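Local coordinates for protein magnesium-protoporphyrin O-methyltransferase (Synechocystis sp., PDB 4QDJ) that transfers a methyl group from S-adenosylmethionine to magnesium-protoporphyrin IX, giving its monomethyl ester on the way to chlorophyll, at residues Gly43-Gln46 with Thr47-Val51. Residues are numbered along the deposited sequence; the frame is centred on the assembly and turned at random. Where two conformers were deposited one is given.
Sequences GHQQ and TVDSV. With SAM (S-adenosylmethionine), chain B.
Val48 CG2 rests over one face of the His44 imidazole as a CH-pi contact, 3.9 Å from the ring centroid and displaced toward the rim, while Tyr28 stacks with the same ring. At the ring edge His44 NE2 meets the carboxylate of S-adenosylmethionine, donating to SAM OXT at 2.7 Å and more weakly to SAM O, which lies in the ring plane. With CG anti to the backbone N (chi1 169°), the imidazole reaches the methionyl end of the cofactor. Without the imidazole, as with an alanine here, the carboxylate is likely to lose this donor and Val48 CG2 the face it rests on. Away from the cofactor, Gln45 bends at chi2 (66°) and brings NE2 within 3.0 Å of Asp49 OD1, which lies in the amide plane yet is approached from above its own carboxylate plane. Ser50 N donates to Gln46 O at 2.9 Å; in the conformer given, Ser50 OG also reaches Gln46 O, from the opposite face of the carbonyl plane. Thr47 OG1 is hydrogen-bonded to Tyr220 OH and Thr215 OG1. Backbone bonds such as Val48 N to His44 O (3.0 Å) are those of an alpha-helix, here helix 35-58, which lends His44 to the S-adenosylmethionine pocket of a class I methyltransferase fold.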
loop_
_atom_site.group_PDB
_atom_site.type_symbol
_atom_site.label_atom_id
_atom_site.label_comp_id
_atom_site.label_asym_id
_atom_site.label_seq_id
_atom_site.Cartn_x
_atom_site.Cartn_y
_atom_site.Cartn_z
ATOM N N GLY A 43 -9.411 -4.107 -10.791
ATOM C CA GLY A 43 -8.626 -2.885 -10.845
ATOM C C GLY A 43 -7.455 -2.913 -9.879
ATOM O O GLY A 43 -6.325 -2.562 -10.234
ATOM N N HIS A 44 -7.727 -3.334 -8.650
ATOM C CA HIS A 44 -6.686 -3.433 -7.636
ATOM C C HIS A 44 -5.612 -4.438 -8.045
ATOM O O HIS A 44 -4.424 -4.208 -7.828
ATOM C CB HIS A 44 -7.290 -3.812 -6.282
ATOM C CG HIS A 44 -6.271 -4.186 -5.253
ATOM N ND1 HIS A 44 -6.017 -5.494 -4.902
ATOM C CD2 HIS A 44 -5.439 -3.425 -4.504
ATOM C CE1 HIS A 44 -5.075 -5.523 -3.977
ATOM N NE2 HIS A 44 -4.706 -4.281 -3.717
ATOM N N GLN A 45 -6.027 -5.544 -8.654
ATOM C CA GLN A 45 -5.067 -6.535 -9.127
ATOM C C GLN A 45 -4.159 -5.940 -10.207
ATOM O O GLN A 45 -2.974 -6.267 -10.282
ATOM C CB GLN A 45 -5.773 -7.786 -9.647
ATOM C CG GLN A 45 -4.820 -8.912 -10.020
ATOM C CD GLN A 45 -4.078 -9.471 -8.819
ATOM O OE1 GLN A 45 -4.693 -9.883 -7.836
ATOM N NE2 GLN A 45 -2.753 -9.480 -8.891
ATOM N N GLN A 46 -4.716 -5.064 -11.038
ATOM C CA GLN A 46 -3.928 -4.397 -12.069
ATOM C C GLN A 46 -2.881 -3.478 -11.446
ATOM O O GLN A 46 -1.736 -3.429 -11.898
ATOM C CB GLN A 46 -4.830 -3.611 -13.024
ATOM C CG GLN A 46 -4.071 -2.867 -14.112
ATOM C CD GLN A 46 -4.987 -2.244 -15.146
ATOM O OE1 GLN A 46 -6.019 -2.812 -15.503
ATOM N NE2 GLN A 46 -4.612 -1.067 -15.634
ATOM N N THR A 47 -3.276 -2.755 -10.404
ATOM C CA THR A 47 -2.354 -1.868 -9.701
ATOM C C THR A 47 -1.199 -2.664 -9.105
ATOM O O THR A 47 -0.032 -2.312 -9.281
ATOM C CB THR A 47 -3.068 -1.079 -8.586
ATOM O OG1 THR A 47 -4.088 -0.258 -9.167
ATOM C CG2 THR A 47 -2.080 -0.196 -7.831
ATOM N N VAL A 48 -1.535 -3.744 -8.407
ATOM C CA VAL A 48 -0.525 -4.625 -7.834
ATOM C C VAL A 48 0.411 -5.168 -8.910
ATOM O O VAL A 48 1.633 -5.074 -8.783
ATOM C CB VAL A 48 -1.173 -5.789 -7.057
ATOM C CG1 VAL A 48 -0.126 -6.832 -6.685
ATOM C CG2 VAL A 48 -1.879 -5.262 -5.817
ATOM N N ASP A 49 -0.163 -5.713 -9.978
ATOM C CA ASP A 49 0.636 -6.297 -11.053
ATOM C C ASP A 49 1.544 -5.273 -11.734
ATOM O O ASP A 49 2.664 -5.596 -12.125
ATOM C CB ASP A 49 -0.254 -6.997 -12.086
ATOM C CG ASP A 49 -0.835 -8.303 -11.571
ATOM O OD1 ASP A 49 -0.314 -8.843 -10.573
ATOM O OD2 ASP A 49 -1.815 -8.793 -12.173
ATOM N N SER A 50 1.066 -4.039 -11.870
ATOM C CA SER A 50 1.857 -2.972 -12.477
ATOM C C SER A 50 3.089 -2.650 -11.636
ATOM O O SER A 50 4.181 -2.440 -12.163
ATOM C CB SER A 50 1.011 -1.708 -12.668
ATOM O OG SER A 50 0.045 -1.883 -13.690
ATOM N N VAL A 51 2.906 -2.604 -10.321
ATOM C CA VAL A 51 4.014 -2.298 -9.420
ATOM C C VAL A 51 5.028 -3.441 -9.381
ATOM O O VAL A 51 6.237 -3.214 -9.459
ATOM C CB VAL A 51 3.508 -1.942 -8.006
ATOM C CG1 VAL A 51 4.672 -1.821 -7.024
ATOM C CG2 VAL A 51 2.715 -0.646 -8.057
HETATM N N SAM B . -1.981 -1.676 0.309
HETATM C CA SAM B . -2.857 -2.845 0.327
HETATM C C SAM B . -3.191 -3.292 -1.090
HETATM O O SAM B . -3.175 -2.489 -2.024
HETATM O OXT SAM B . -3.481 -4.465 -1.328
HETATM C CB SAM B . -4.131 -2.605 1.139
HETATM C CG SAM B . -5.030 -1.452 0.696
HETATM S SD SAM B . -6.544 -1.348 1.696
HETATM C CE SAM B . -7.626 -0.368 0.625
HETATM C "C5'" SAM B . -6.069 -0.076 2.885
HETATM C "C4'" SAM B . -5.260 -0.656 4.035
HETATM O "O4'" SAM B . -4.526 0.387 4.641
HETATM C "C3'" SAM B . -6.127 -1.281 5.120
HETATM O "O3'" SAM B . -5.681 -2.595 5.363
HETATM C "C2'" SAM B . -5.876 -0.425 6.346
HETATM O "O2'" SAM B . -5.867 -1.185 7.534
HETATM C "C1'" SAM B . -4.516 0.174 6.032
HETATM N N9 SAM B . -4.250 1.434 6.739
HETATM C C8 SAM B . -5.080 2.515 6.859
HETATM N N7 SAM B . -4.441 3.458 7.589
HETATM C C5 SAM B . -3.219 2.988 7.928
HETATM C C6 SAM B . -2.175 3.534 8.660
HETATM N N6 SAM B . -2.285 4.753 9.180
HETATM N N1 SAM B . -1.025 2.797 8.845
HETATM C C2 SAM B . -0.912 1.532 8.305
HETATM N N3 SAM B . -1.955 0.994 7.582
HETATM C C4 SAM B . -3.087 1.717 7.397
HETATM O O HOH W 1 -2.174 -0.152 -13.793
#